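Side-chain contacts in oligopeptide-binding protein AppA (Bacillus subtilis, PDB 1XOC), which binds oligopeptides outside the cell membrane and delivers them to an ABC-type permease that serves sporulation and genetic competence: residues 127-130 with 136-139; 71-76 with 80-85; 120-125 with 150-155; 96-101 with 156-161. All coordinates share one frame; numbering follows the deposited sequence. Where two conformers were deposited one is given.

Contact 1: 127-130 with 136-139; sequences KSVE and EVLF. With ZN (zinc ion), chain G.
Glu130 and Leu138 pair through both of their backbone groups: Leu138 N donates to Glu130 O at 2.9 Å, nearly straight at 167°, and Glu130 N returns a bond to Leu138 O at 3.0 Å. This is a hydrogen-bonded pair of the antiparallel hairpin made by strands 126-133 and 136-141. On the same face as Leu138, the Glu130 side chain runs out extended and its carboxylate chelates a zinc ion through both oxygens, with Glu130 OE1 at 2.3 Å and Glu130 OE2 at 2.2 Å from the metal; two waters also bind the ion. Leu138 lies alongside the glutamate, and its CD2 methyl stays 4.0 Å from Glu130 OE1.

The other face is apolar. Val129 sends one methyl to each of two neighbours: CG1, anti to the backbone N (chi1 176°), meets Val137 CG1 at 3.5 Å, while Val129 CG2 lies 3.6 Å from Phe139 CD2. Val137 CG1 also sits over the rim of one face of the Phe139 ring. Tyr107 of helix 100-108 covers this side, touching Val129 and meeting Phe139 edge-to-face. Cut back to alanine, Val129 would keep its backbone pairing, yet Val137 CG1 and the Phe139 ring would probably lose the methyls packed on them.

The hairpin thus divides its chemistry, hydrocarbon toward the helix, and on the reverse a metal-binding carboxylate beside Leu138, where the zinc probably offsets the glutamate's negative charge.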
loop_
_atom_site.group_PDB
_atom_site.type_symbol
_atom_site.label_atom_id
_atom_site.label_comp_id
_atom_site.label_asym_id
_atom_site.label_seq_id
_atom_site.Cartn_x
_atom_site.Cartn_y
_atom_site.Cartn_z
ATOM N N LYS A 127 17.928 17.424 1.254
ATOM C CA LYS A 127 18.583 18.436 2.053
ATOM C C LYS A 127 17.710 19.686 2.126
ATOM O O LYS A 127 17.529 20.271 3.205
ATOM C CB LYS A 127 19.904 18.799 1.424
ATOM C CG LYS A 127 20.715 19.778 2.233
ATOM C CD LYS A 127 21.903 20.222 1.425
ATOM C CE LYS A 127 22.924 19.119 1.300
ATOM N NZ LYS A 127 24.196 19.638 0.694
ATOM N N SER A 128 17.210 20.120 0.966
ATOM C CA SER A 128 16.397 21.330 0.896
ATOM C C SER A 128 15.554 21.377 -0.358
ATOM O O SER A 128 15.812 20.665 -1.325
ATOM C CB SER A 128 17.279 22.578 0.912
ATOM O OG SER A 128 18.159 22.585 -0.194
ATOM N N VAL A 129 14.603 22.281 -0.302
ATOM C CA VAL A 129 13.728 22.512 -1.428
ATOM C C VAL A 129 13.557 24.020 -1.539
ATOM O O VAL A 129 13.139 24.657 -0.564
ATOM C CB VAL A 129 12.305 21.858 -1.250
ATOM C CG1 VAL A 129 11.381 22.197 -2.393
ATOM C CG2 VAL A 129 12.428 20.383 -1.010
ATOM N N GLU A 130 13.911 24.599 -2.709
ATOM C CA GLU A 130 14.065 26.043 -2.873
ATOM C C GLU A 130 13.230 26.566 -4.009
ATOM O O GLU A 130 13.174 25.965 -5.064
ATOM C CB GLU A 130 15.527 26.390 -3.209
ATOM C CG GLU A 130 16.486 25.973 -2.156
ATOM C CD GLU A 130 17.894 26.336 -2.468
ATOM O OE1 GLU A 130 18.181 26.619 -3.649
ATOM O OE2 GLU A 130 18.718 26.337 -1.525
ATOM N N GLU A 136 9.005 27.492 -10.512
ATOM C CA GLU A 136 10.227 26.698 -10.581
ATOM C C GLU A 136 10.786 26.377 -9.210
ATOM O O GLU A 136 10.897 27.262 -8.358
ATOM C CB GLU A 136 11.290 27.377 -11.387
ATOM C CG GLU A 136 12.530 26.554 -11.709
ATOM C CD GLU A 136 13.224 27.038 -12.965
ATOM O OE1 GLU A 136 13.103 28.262 -13.254
ATOM O OE2 GLU A 136 13.891 26.203 -13.659
ATOM N N VAL A 137 11.160 25.109 -9.017
ATOM C CA VAL A 137 11.684 24.653 -7.739
ATOM C C VAL A 137 12.936 23.810 -7.926
ATOM O O VAL A 137 13.023 23.028 -8.858
ATOM C CB VAL A 137 10.632 23.787 -7.014
ATOM C CG1 VAL A 137 11.180 23.162 -5.776
ATOM C CG2 VAL A 137 9.442 24.632 -6.643
ATOM N N LEU A 138 13.905 23.969 -7.034
ATOM C CA LEU A 138 15.126 23.149 -7.052
ATOM C C LEU A 138 15.127 22.258 -5.814
ATOM O O LEU A 138 15.078 22.752 -4.696
ATOM C CB LEU A 138 16.391 24.010 -7.049
ATOM C CG LEU A 138 17.702 23.222 -7.071
ATOM C CD1 LEU A 138 17.986 22.604 -8.460
ATOM C CD2 LEU A 138 18.850 24.138 -6.670
ATOM N N PHE A 139 15.165 20.951 -6.048
ATOM C CA PHE A 139 15.355 19.971 -5.003
ATOM C C PHE A 139 16.807 19.610 -4.889
ATOM O O PHE A 139 17.451 19.283 -5.911
ATOM C CB PHE A 139 14.570 18.710 -5.320
ATOM C CG PHE A 139 13.070 18.897 -5.332
ATOM C CD1 PHE A 139 12.390 19.134 -6.498
ATOM C CD2 PHE A 139 12.341 18.782 -4.179
ATOM C CE1 PHE A 139 10.978 19.261 -6.487
ATOM C CE2 PHE A 139 10.950 18.896 -4.189
ATOM C CZ PHE A 139 10.274 19.125 -5.319
HETATM ZN ZN ZN G . 20.247 27.283 -2.842
HETATM O O HOH W 1 19.919 29.530 -2.994
HETATM O O HOH W 2 20.664 26.952 -5.080
#

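Contact 2: 71-76 with 80-85; sequences ESIKEL and LAYDVK
Ile73 and Val84 face each other at a non-hydrogen-bonded position of an antiparallel beta hairpin, strands 65-76 and 81-86, their side chains lying side by side with Ile73 CG1 4.2 Å from Val84 CG2. The second branch of Ile73, CG2, reaches diagonally to the edge of the Tyr82 ring. From the helix 147-155, Tyr149 and Leu153 pack against Ile73 and so cover this face.

Further along, Glu75 lies beside Tyr82. With CG anti to the backbone N (chi1 -171°), the glutamate chain follows the ring, and Glu75 CG comes within 3.6 Å of Tyr82 CE2. The carboxylate is turned 70° from the ring plane, and its OE2 lies 2.7 Å from Tyr82 OH, a weak hydrogen bond at most, since the hydroxyl proton has another acceptor within reach. A valine in place of Tyr82 would remove ring and hydroxyl together, and would probably leave the Glu75 chain without the ring it runs beside and Ile73 CG2 without the ring edge it meets.

The reverse face is more polar, apart from Leu76, which packs on Ala81 and the CB of Asp83. Main-chain bonds join Lys74 with Asp83 in both directions, and at the far end Glu71 and Ser72 both face Lys85 in a classic beta bulge. Lys85 NZ forms salt bridges with Asp83 and with Glu136 of the next strand. One water ties this edge together, accepting from Lys85 NZ at 2.9 Å, donating to Asp83 O and hydrogen-bonded to Ser72 OG at 2.8 Å.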
loop_
_atom_site.group_PDB
_atom_site.type_symbol
_atom_site.label_atom_id
_atom_site.label_comp_id
_atom_site.label_asym_id
_atom_site.label_seq_id
_atom_site.Cartn_x
_atom_site.Cartn_y
_atom_site.Cartn_z
ATOM N N GLU A 71 6.082 20.574 -15.809
ATOM C CA GLU A 71 6.337 20.866 -17.227
ATOM C C GLU A 71 7.630 20.213 -17.665
ATOM O O GLU A 71 7.705 19.696 -18.766
ATOM C CB GLU A 71 6.396 22.382 -17.428
ATOM C CG GLU A 71 6.367 22.819 -18.852
ATOM C CD GLU A 71 5.989 24.299 -19.059
ATOM O OE1 GLU A 71 5.459 24.992 -18.142
ATOM O OE2 GLU A 71 6.219 24.774 -20.188
ATOM N N SER A 72 8.650 20.258 -16.808
ATOM C CA SER A 72 9.905 19.606 -17.058
ATOM C C SER A 72 10.666 19.311 -15.759
ATOM O O SER A 72 10.480 19.990 -14.763
ATOM C CB SER A 72 10.758 20.477 -17.981
ATOM O OG SER A 72 11.084 21.666 -17.315
ATOM N N ILE A 73 11.495 18.273 -15.796
ATOM C CA ILE A 73 12.377 17.888 -14.693
ATOM C C ILE A 73 13.764 17.633 -15.276
ATOM O O ILE A 73 13.937 16.851 -16.231
ATOM C CB ILE A 73 11.930 16.615 -14.069
ATOM C CG1 ILE A 73 10.514 16.825 -13.532
ATOM C CG2 ILE A 73 12.900 16.217 -12.928
ATOM C CD1 ILE A 73 9.888 15.572 -12.951
ATOM N N LYS A 74 14.760 18.327 -14.735
ATOM C CA LYS A 74 16.149 18.132 -15.136
ATOM C C LYS A 74 16.933 17.570 -13.965
ATOM O O LYS A 74 16.951 18.165 -12.888
ATOM C CB LYS A 74 16.755 19.467 -15.556
ATOM C CG LYS A 74 18.195 19.412 -15.916
ATOM C CD LYS A 74 18.443 18.691 -17.239
ATOM C CE LYS A 74 19.897 18.791 -17.681
ATOM N NZ LYS A 74 20.224 17.702 -18.635
ATOM N N GLU A 75 17.580 16.428 -14.176
ATOM C CA GLU A 75 18.497 15.875 -13.185
ATOM C C GLU A 75 19.856 16.564 -13.245
ATOM O O GLU A 75 20.481 16.636 -14.303
ATOM C CB GLU A 75 18.662 14.368 -13.390
ATOM C CG GLU A 75 19.421 13.670 -12.274
ATOM C CD GLU A 75 19.451 12.164 -12.442
ATOM O OE1 GLU A 75 20.250 11.672 -13.267
ATOM O OE2 GLU A 75 18.676 11.471 -11.750
ATOM N N LEU A 76 20.309 17.068 -12.101
ATOM C CA LEU A 76 21.573 17.789 -12.028
ATOM C C LEU A 76 22.559 17.083 -11.104
ATOM O O LEU A 76 22.182 16.191 -10.343
ATOM C CB LEU A 76 21.344 19.225 -11.553
ATOM C CG LEU A 76 20.350 20.059 -12.364
ATOM C CD1 LEU A 76 20.102 21.401 -11.694
ATOM C CD2 LEU A 76 20.846 20.250 -13.790
ATOM N N LEU A 80 22.161 14.487 -7.513
ATOM C CA LEU A 80 22.097 15.208 -6.246
ATOM C C LEU A 80 21.185 16.437 -6.265
ATOM O O LEU A 80 20.991 17.093 -5.240
ATOM C CB LEU A 80 23.500 15.575 -5.787
ATOM C CG LEU A 80 24.358 14.384 -5.361
ATOM C CD1 LEU A 80 25.810 14.768 -5.155
ATOM C CD2 LEU A 80 23.753 13.739 -4.107
ATOM N N ALA A 81 20.591 16.744 -7.413
ATOM C CA ALA A 81 19.615 17.815 -7.472
ATOM C C ALA A 81 18.654 17.610 -8.647
ATOM O O ALA A 81 19.011 16.972 -9.632
ATOM C CB ALA A 81 20.303 19.188 -7.562
ATOM N N TYR A 82 17.462 18.196 -8.526
ATOM C CA TYR A 82 16.435 18.157 -9.581
ATOM C C TYR A 82 15.810 19.518 -9.724
ATOM O O TYR A 82 15.315 20.057 -8.783
ATOM C CB TYR A 82 15.341 17.126 -9.258
ATOM C CG TYR A 82 15.871 15.739 -9.256
ATOM C CD1 TYR A 82 16.532 15.219 -8.144
ATOM C CD2 TYR A 82 15.812 14.948 -10.402
ATOM C CE1 TYR A 82 17.074 13.945 -8.153
ATOM C CE2 TYR A 82 16.319 13.680 -10.399
ATOM C CZ TYR A 82 16.991 13.179 -9.303
ATOM O OH TYR A 82 17.513 11.917 -9.392
ATOM N N ASP A 83 15.876 20.076 -10.928
ATOM C CA ASP A 83 15.267 21.383 -11.265
ATOM C C ASP A 83 13.945 21.118 -11.942
ATOM O O ASP A 83 13.897 20.476 -12.995
ATOM C CB ASP A 83 16.216 22.137 -12.231
ATOM C CG ASP A 83 15.792 23.582 -12.512
ATOM O OD1 ASP A 83 14.871 24.102 -11.817
ATOM O OD2 ASP A 83 16.426 24.195 -13.403
ATOM N N VAL A 84 12.858 21.578 -11.315
ATOM C CA VAL A 84 11.507 21.240 -11.732
ATOM C C VAL A 84 10.731 22.480 -12.094
ATOM O O VAL A 84 10.612 23.395 -11.317
ATOM C CB VAL A 84 10.780 20.519 -10.596
ATOM C CG1 VAL A 84 9.263 20.282 -10.935
ATOM C CG2 VAL A 84 11.470 19.216 -10.262
ATOM N N LYS A 85 10.252 22.527 -13.331
ATOM C CA LYS A 85 9.376 23.591 -13.782
ATOM C C LYS A 85 7.945 23.084 -13.726
ATOM O O LYS A 85 7.665 21.981 -14.158
ATOM C CB LYS A 85 9.744 23.984 -15.205
ATOM C CG LYS A 85 11.127 24.613 -15.276
ATOM C CD LYS A 85 11.576 24.985 -16.699
ATOM C CE LYS A 85 13.086 25.445 -16.741
ATOM N NZ LYS A 85 14.087 24.465 -16.098
HETATM O O HOH W 3 13.272 21.732 -15.607
#

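Contact 3: 120-125 with 150-155; sequences GSTYEM and NNALDS
Thr122 meets Ala152 through its methyl branch, the main point where 120-125 touches 150-155. From CB, which points at the helix, the side chain divides. Its CG2 is anti to the backbone N (chi1 -56° for OG1) and rests against the alanine, 3.7 Å from Ala152 CA and 3.8 Å from Ala152 CB. The same methyl sits over one face of the neighbouring Tyr123 ring, toward its rim, so it touches both the ring and the helix. The other branch, OG1, has a different task: it makes a weak hydrogen bond to an acidic side chain of the bound peptide.

Ala152 CB completes the packing by approaching Thr122 O at 3.7 Å and, more loosely, Tyr123 CE2 at 4.4 Å. Beyond it the Tyr123 hydroxyl is hydrogen-bonded to Thr156, just past the helix end, and Tyr107 lies against the ring.

On the helix, Ser155 OG donates to Asn151 O at 2.6 Å, from 30° out of that carbonyl's plane. The same hydroxyl also has a weak hydrogen bond to the peptide backbone, while Asn151 OD1 and Asp154 OD1 each form a hydrogen bond to that backbone.

Between these segments the contact is purely van der Waals, and the hydrogen-bonding groups are left for other partners. Small apolar groups seat the loop on the helix, while polar atoms from both segments reach the peptide, mostly by its main chain, consistent with binding that depends little on peptide sequence.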
loop_
_atom_site.group_PDB
_atom_site.type_symbol
_atom_site.label_atom_id
_atom_site.label_comp_id
_atom_site.label_asym_id
_atom_site.label_seq_id
_atom_site.Cartn_x
_atom_site.Cartn_y
_atom_site.Cartn_z
ATOM N N GLY A 120 8.518 9.555 6.607
ATOM C CA GLY A 120 9.850 10.171 6.596
ATOM C C GLY A 120 10.825 9.582 5.585
ATOM O O GLY A 120 11.621 10.325 5.025
ATOM N N SER A 121 10.745 8.269 5.368
ATOM C CA SER A 121 11.622 7.510 4.450
ATOM C C SER A 121 11.628 8.088 3.038
ATOM O O SER A 121 12.654 8.117 2.361
ATOM C CB SER A 121 11.154 6.049 4.357
ATOM O OG SER A 121 12.266 5.210 4.041
ATOM N N THR A 122 10.475 8.558 2.611
ATOM C CA THR A 122 10.304 9.099 1.288
ATOM C C THR A 122 11.079 10.398 1.044
ATOM O O THR A 122 11.393 10.746 -0.118
ATOM C CB THR A 122 8.804 9.298 1.048
ATOM O OG1 THR A 122 8.132 8.035 1.262
ATOM C CG2 THR A 122 8.530 9.803 -0.374
ATOM N N TYR A 123 11.385 11.132 2.119
ATOM C CA TYR A 123 11.965 12.478 2.040
ATOM C C TYR A 123 13.330 12.588 2.684
ATOM O O TYR A 123 13.970 13.637 2.584
ATOM C CB TYR A 123 11.004 13.556 2.623
ATOM C CG TYR A 123 9.611 13.435 2.043
ATOM C CD1 TYR A 123 8.637 12.688 2.699
ATOM C CD2 TYR A 123 9.297 13.950 0.756
ATOM C CE1 TYR A 123 7.379 12.515 2.172
ATOM C CE2 TYR A 123 8.021 13.757 0.208
ATOM C CZ TYR A 123 7.066 13.040 0.937
ATOM O OH TYR A 123 5.811 12.822 0.381
ATOM N N GLU A 124 13.801 11.531 3.339
ATOM C CA GLU A 124 15.034 11.686 4.114
ATOM C C GLU A 124 16.308 11.938 3.294
ATOM O O GLU A 124 17.338 12.343 3.843
ATOM C CB GLU A 124 15.241 10.550 5.088
ATOM C CG GLU A 124 15.280 9.209 4.513
ATOM C CD GLU A 124 15.624 8.174 5.582
ATOM O OE1 GLU A 124 15.706 8.578 6.765
ATOM O OE2 GLU A 124 15.834 6.988 5.263
ATOM N N MET A 125 16.240 11.673 2.002
ATOM C CA MET A 125 17.352 12.004 1.129
ATOM C C MET A 125 17.419 13.505 0.814
ATOM O O MET A 125 18.436 13.942 0.303
ATOM C CB MET A 125 17.307 11.197 -0.173
ATOM C CG MET A 125 16.297 11.669 -1.213
ATOM S SD MET A 125 14.587 11.407 -0.683
ATOM C CE MET A 125 14.430 9.662 -0.859
ATOM N N ASN A 150 11.716 8.508 -8.332
ATOM C CA ASN A 150 10.847 7.417 -8.784
ATOM C C ASN A 150 9.683 7.183 -7.858
ATOM O O ASN A 150 8.718 6.533 -8.234
ATOM C CB ASN A 150 11.637 6.119 -9.000
ATOM C CG ASN A 150 12.601 6.215 -10.149
ATOM O OD1 ASN A 150 12.200 6.110 -11.312
ATOM N ND2 ASN A 150 13.881 6.417 -9.843
ATOM N N ASN A 151 9.781 7.717 -6.657
ATOM C CA ASN A 151 8.693 7.537 -5.670
ATOM C C ASN A 151 8.183 8.832 -5.026
ATOM O O ASN A 151 6.977 9.036 -4.921
ATOM C CB ASN A 151 9.095 6.514 -4.602
ATOM C CG ASN A 151 9.027 5.084 -5.086
ATOM O OD1 ASN A 151 8.205 4.727 -5.942
ATOM N ND2 ASN A 151 9.904 4.230 -4.528
ATOM N N ALA A 152 9.078 9.721 -4.607
ATOM C CA ALA A 152 8.651 10.931 -3.919
ATOM C C ALA A 152 7.827 11.811 -4.831
ATOM O O ALA A 152 6.785 12.348 -4.432
ATOM C CB ALA A 152 9.821 11.737 -3.323
ATOM N N LEU A 153 8.285 11.984 -6.072
ATOM C CA LEU A 153 7.610 12.885 -7.019
ATOM C C LEU A 153 6.184 12.465 -7.374
ATOM O O LEU A 153 5.342 13.335 -7.670
ATOM C CB LEU A 153 8.460 13.058 -8.312
ATOM C CG LEU A 153 9.743 13.803 -8.048
ATOM C CD1 LEU A 153 10.557 13.838 -9.344
ATOM C CD2 LEU A 153 9.552 15.180 -7.544
ATOM N N ASP A 154 5.908 11.170 -7.415
ATOM C CA ASP A 154 4.562 10.747 -7.810
ATOM C C ASP A 154 3.701 10.465 -6.589
ATOM O O ASP A 154 2.509 10.256 -6.750
ATOM C CB ASP A 154 4.516 9.575 -8.771
ATOM C CG ASP A 154 5.189 8.371 -8.267
ATOM O OD1 ASP A 154 5.127 7.331 -8.985
ATOM O OD2 ASP A 154 5.840 8.417 -7.210
ATOM N N SER A 155 4.312 10.439 -5.412
ATOM C CA SER A 155 3.587 10.126 -4.148
ATOM C C SER A 155 3.166 11.323 -3.344
ATOM O O SER A 155 2.321 11.196 -2.428
ATOM C CB SER A 155 4.472 9.258 -3.272
ATOM O OG SER A 155 4.794 8.063 -3.946
#

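Contact 4: 96-101 with 156-161; sequences KELTAD and TAILPK
Leu98 carries its CG anti to the backbone N (chi1 -175°), and this swings CD1 across to Ile158, whose CG2 branch is likewise anti to its own N (chi1 of CG1 -56°). The two methyls, Leu98 CD1 and Ile158 CG2, touch at 3.9 Å with the side chains crossing at about a right angle. The contact joins the entry to helix 100-108 with the connection that leads from helix 147-155 into helix 161-164. Thr99 is the N-cap of the first of these helices, its OG1 accepting from Asp101 N at 3.3 Å; Pro160 holds the N-cap position of helix 161-164. Leu69 of strand 65-76 packs against both Leu98 and Ile158, extending this buried apolar patch into the sheet.

Nearer the surface the contact changes character. Lys161 stretches out fully extended beside the first turn of helix 100-108, and its aliphatic part does the touching: Lys161 CD is 3.8 Å from Asp101 O and 4.2 Å from Asp101 CB. The charged ends do not meet, since Asp101 OD1 stays 5.0 Å from Lys161 NZ and instead forms a salt bridge with Lys131. At that separation the lysine probably still feels some attraction to the carboxylate. Asp102 ties the two helix starts more directly, taking hydrogen bonds from the backbone N of Thr99 and of Lys161.

A water bridges the two segments, donating to Asp101 O at 2.9 Å and accepting from Lys161 NZ, also at 2.9 Å.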
loop_
_atom_site.group_PDB
_atom_site.type_symbol
_atom_site.label_atom_id
_atom_site.label_comp_id
_atom_site.label_asym_id
_atom_site.label_seq_id
_atom_site.Cartn_x
_atom_site.Cartn_y
_atom_site.Cartn_z
ATOM N N LYS A 96 -7.746 29.407 -6.853
ATOM C CA LYS A 96 -6.436 30.022 -6.737
ATOM C C LYS A 96 -5.348 29.248 -7.442
ATOM O O LYS A 96 -5.346 28.022 -7.483
ATOM C CB LYS A 96 -6.085 30.229 -5.273
ATOM C CG LYS A 96 -6.742 31.477 -4.729
ATOM C CD LYS A 96 -7.211 31.300 -3.301
ATOM C CE LYS A 96 -7.662 32.609 -2.701
ATOM N NZ LYS A 96 -6.560 33.341 -2.007
ATOM N N GLU A 97 -4.399 29.989 -7.988
ATOM C CA GLU A 97 -3.357 29.412 -8.812
ATOM C C GLU A 97 -2.389 28.607 -7.965
ATOM O O GLU A 97 -1.966 29.064 -6.903
ATOM C CB GLU A 97 -2.590 30.531 -9.511
ATOM C CG GLU A 97 -1.384 30.107 -10.383
ATOM C CD GLU A 97 -1.711 30.044 -11.841
ATOM O OE1 GLU A 97 -2.908 29.822 -12.137
ATOM O OE2 GLU A 97 -0.789 30.194 -12.695
ATOM N N LEU A 98 -2.031 27.420 -8.453
ATOM C CA LEU A 98 -0.989 26.597 -7.820
ATOM C C LEU A 98 0.347 27.117 -8.298
ATOM O O LEU A 98 0.564 27.305 -9.513
ATOM C CB LEU A 98 -1.176 25.128 -8.208
ATOM C CG LEU A 98 -0.263 24.070 -7.568
ATOM C CD1 LEU A 98 -0.935 22.712 -7.571
ATOM C CD2 LEU A 98 1.097 23.979 -8.274
ATOM N N THR A 99 1.283 27.333 -7.370
ATOM C CA THR A 99 2.585 27.860 -7.757
ATOM C C THR A 99 3.708 27.139 -7.039
ATOM O O THR A 99 3.459 26.234 -6.254
ATOM C CB THR A 99 2.690 29.353 -7.443
ATOM O OG1 THR A 99 2.771 29.518 -6.021
ATOM C CG2 THR A 99 1.497 30.155 -8.005
ATOM N N ALA A 100 4.955 27.516 -7.326
ATOM C CA ALA A 100 6.126 26.954 -6.629
ATOM C C ALA A 100 6.003 27.026 -5.125
ATOM O O ALA A 100 6.531 26.158 -4.451
ATOM C CB ALA A 100 7.366 27.680 -7.013
ATOM N N ASP A 101 5.336 28.054 -4.600
ATOM C CA ASP A 101 5.168 28.218 -3.143
ATOM C C ASP A 101 4.564 26.949 -2.548
ATOM O O ASP A 101 4.919 26.507 -1.428
ATOM C CB ASP A 101 4.234 29.393 -2.821
ATOM C CG ASP A 101 4.911 30.762 -2.905
ATOM O OD1 ASP A 101 6.143 30.868 -3.095
ATOM O OD2 ASP A 101 4.161 31.762 -2.760
ATOM N N THR A 156 3.720 12.488 -3.673
ATOM C CA THR A 156 3.542 13.688 -2.889
ATOM C C THR A 156 2.471 14.614 -3.480
ATOM O O THR A 156 2.704 15.328 -4.461
ATOM C CB THR A 156 4.836 14.446 -2.698
ATOM O OG1 THR A 156 5.845 13.532 -2.257
ATOM C CG2 THR A 156 4.689 15.606 -1.664
ATOM N N ALA A 157 1.294 14.566 -2.860
ATOM C CA ALA A 157 0.183 15.443 -3.243
ATOM C C ALA A 157 0.484 16.875 -2.893
ATOM O O ALA A 157 0.835 17.156 -1.750
ATOM C CB ALA A 157 -1.109 15.022 -2.529
ATOM N N ILE A 158 0.310 17.793 -3.864
ATOM C CA ILE A 158 0.644 19.190 -3.652
ATOM C C ILE A 158 -0.497 19.890 -2.877
ATOM O O ILE A 158 -1.671 19.938 -3.310
ATOM C CB ILE A 158 1.000 19.913 -5.008
ATOM C CG1 ILE A 158 2.145 19.203 -5.740
ATOM C CG2 ILE A 158 1.331 21.335 -4.734
ATOM C CD1 ILE A 158 3.365 18.953 -4.931
ATOM N N LEU A 159 -0.117 20.471 -1.741
ATOM C CA LEU A 159 -1.073 21.131 -0.852
ATOM C C LEU A 159 -1.035 22.656 -0.998
ATOM O O LEU A 159 0.004 23.222 -1.345
ATOM C CB LEU A 159 -0.762 20.764 0.598
ATOM C CG LEU A 159 -0.703 19.271 0.942
ATOM C CD1 LEU A 159 -0.223 19.106 2.376
ATOM C CD2 LEU A 159 -2.053 18.619 0.770
ATOM N N PRO A 160 -2.160 23.345 -0.716
ATOM C CA PRO A 160 -2.228 24.789 -0.830
ATOM C C PRO A 160 -1.634 25.543 0.374
ATOM O O PRO A 160 -2.206 25.543 1.481
ATOM C CB PRO A 160 -3.733 25.052 -0.950
ATOM C CG PRO A 160 -4.358 23.931 -0.244
ATOM C CD PRO A 160 -3.463 22.755 -0.419
ATOM N N LYS A 161 -0.516 26.220 0.145
ATOM C CA LYS A 161 0.136 26.987 1.174
ATOM C C LYS A 161 -0.766 28.108 1.689
ATOM O O LYS A 161 -0.744 28.445 2.875
ATOM C CB LYS A 161 1.444 27.579 0.694
ATOM C CG LYS A 161 2.243 28.246 1.779
ATOM C CD LYS A 161 3.556 28.799 1.248
ATOM C CE LYS A 161 4.353 29.447 2.335
ATOM N NZ LYS A 161 5.586 30.162 1.824
HETATM O O HOH W 4 6.712 28.004 0.238
#

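Overall arrangement
Contacts 1 and 2 are two hairpins of one five-stranded antiparallel sheet, centres about 9 Å apart, joined where strands 81-86 and 136-141 run as neighbours and bond through Phe139 O to Tyr82 N. Along the chain contact 2 closes first; contact 4 then opens just before helix 100-108, runs into it and encloses contact 3, which in turn encloses contact 1. Helices 100-108 and 147-155 pack on the apolar side of the sheet: Ala100 meets Val137, and Leu153 meets Ile73. Contacts 3 and 4, about 17 Å apart between centres, are linked by the Tyr123 to Thr156 hydroxyl pair. The sheet thus backs the helix whose residues in contact 3 reach the bound peptide.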